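Local structure of meso-diaminopimelate dehydrogenase (Clostridium tetani, 3WGY) at residues G178-A183 / G250-R255. The protein catalyses, in its natural form, the reversible NADP-dependent oxidative deamination of meso-diaminopimelate, and here, as an engineered variant, binds the keto acid 4-methyl-2-oxovalerate. The protein carries 6 engineered substitutions. Residues are numbered along the deposited sequence; the frame is centred on the assembly and turned at random.
Sequences GALDKA and GGFVIR
Leu180 and Ala183, on the face of helix 177-184 turned to the sheet, pack against Phe252 and Ile254 of strand 249-258 in a purely apolar helix-on-sheet contact in the C-terminal domain. The strand is the middle one of a three-stranded antiparallel sheet, and the segment axes pass 9.9 Å apart at 33°. Leu180 touches both strand residues. Its CD2 sits over one face of the Phe252 ring, 4.2 Å from the centroid and 22° off the normal, a CH-pi contact. This methyl is displaced toward the CG end, with Leu180 CD2 to Phe252 CG at 3.9 Å. The second methyl, CD1, lies over the same face, nearer the outer part of the ring, 4.0 Å from Phe252 CE1. Both branches thus share the ring, and the two side chains cross at about a right angle. With Ile254 CG1 set anti to the carbonyl carbon (chi1 -60°) and the chain extended beyond it, CD1 reaches the helix; Ile254 CD1 lies 4.0 Å from Ala183 CB and 4.3 Å from Leu180 CD2. Phe147 and His145 of the neighbouring strand 142-147 extend this layer beneath the helix, while Val253 faces helix 123-138 on the other side of the sheet. With no polar bond or charge pair between the segments, the attraction across this contact must come from dispersion and the burial of methyl groups and one ring face.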
# COMPACT_ATOMS: atom_id res chain seq x y z
N GLY B 178 22.00 8.23 1.50
CA GLY B 178 22.22 8.90 0.23
C GLY B 178 21.35 8.35 -0.88
O GLY B 178 20.73 9.12 -1.62
N ALA B 179 21.31 7.03 -1.01
CA ALA B 179 20.50 6.39 -2.04
C ALA B 179 19.01 6.60 -1.77
O ALA B 179 18.22 6.81 -2.69
CB ALA B 179 20.81 4.91 -2.09
N LEU B 180 18.61 6.53 -0.50
CA LEU B 180 17.20 6.71 -0.17
C LEU B 180 16.76 8.11 -0.55
O LEU B 180 15.71 8.29 -1.16
CB LEU B 180 16.95 6.47 1.33
CG LEU B 180 16.93 5.03 1.84
CD1 LEU B 180 16.74 5.05 3.35
CD2 LEU B 180 15.80 4.24 1.16
N ASP B 181 17.57 9.11 -0.20
CA ASP B 181 17.24 10.49 -0.52
C ASP B 181 17.15 10.70 -2.02
O ASP B 181 16.24 11.37 -2.50
CB ASP B 181 18.30 11.44 0.07
CG ASP B 181 18.31 11.43 1.60
OD1 ASP B 181 17.59 10.62 2.22
OD2 ASP B 181 19.06 12.24 2.18
N LYS B 182 18.09 10.13 -2.77
CA LYS B 182 18.07 10.27 -4.22
C LYS B 182 16.86 9.57 -4.81
O LYS B 182 16.23 10.08 -5.73
CB LYS B 182 19.37 9.72 -4.83
CG LYS B 182 20.62 10.50 -4.43
CD LYS B 182 20.44 12.02 -4.57
CE LYS B 182 19.70 12.62 -3.37
NZ LYS B 182 19.30 14.04 -3.56
N ALA B 183 16.53 8.40 -4.29
CA ALA B 183 15.36 7.68 -4.78
C ALA B 183 14.14 8.55 -4.51
O ALA B 183 13.34 8.81 -5.41
CB ALA B 183 15.22 6.34 -4.07
N GLY B 250 13.24 -4.03 8.60
CA GLY B 250 12.43 -3.06 7.89
C GLY B 250 12.88 -2.99 6.45
O GLY B 250 13.70 -3.79 6.00
N GLY B 251 12.34 -2.02 5.73
CA GLY B 251 12.70 -1.87 4.34
C GLY B 251 11.90 -0.75 3.73
O GLY B 251 11.03 -0.17 4.39
N PHE B 252 12.19 -0.47 2.46
CA PHE B 252 11.54 0.57 1.70
C PHE B 252 11.25 0.10 0.27
O PHE B 252 12.04 -0.63 -0.33
CB PHE B 252 12.44 1.81 1.59
CG PHE B 252 12.88 2.35 2.91
CD1 PHE B 252 13.90 1.73 3.63
CD2 PHE B 252 12.27 3.47 3.46
CE1 PHE B 252 14.30 2.22 4.87
CE2 PHE B 252 12.66 3.96 4.70
CZ PHE B 252 13.67 3.34 5.41
N VAL B 253 10.09 0.50 -0.25
CA VAL B 253 9.71 0.22 -1.62
C VAL B 253 9.33 1.57 -2.21
O VAL B 253 8.31 2.15 -1.84
CB VAL B 253 8.52 -0.75 -1.73
CG1 VAL B 253 8.15 -0.94 -3.19
CG2 VAL B 253 8.88 -2.09 -1.11
N ILE B 254 10.16 2.07 -3.11
CA ILE B 254 9.93 3.38 -3.71
C ILE B 254 9.75 3.39 -5.22
O ILE B 254 10.56 2.84 -5.96
CB ILE B 254 11.10 4.31 -3.36
CG1 ILE B 254 11.22 4.44 -1.84
CG2 ILE B 254 10.92 5.64 -4.05
CD1 ILE B 254 12.48 5.13 -1.40
N ARG B 255 8.68 4.03 -5.69
CA ARG B 255 8.46 4.13 -7.13
C ARG B 255 8.66 5.57 -7.50
O ARG B 255 7.93 6.46 -7.04
CB ARG B 255 7.05 3.68 -7.52
CG ARG B 255 6.76 3.72 -9.04
CD ARG B 255 7.55 2.65 -9.82
NE ARG B 255 7.24 2.67 -11.25
CZ ARG B 255 7.84 1.91 -12.16
NH1 ARG B 255 8.79 1.06 -11.79
NH2 ARG B 255 7.49 1.99 -13.44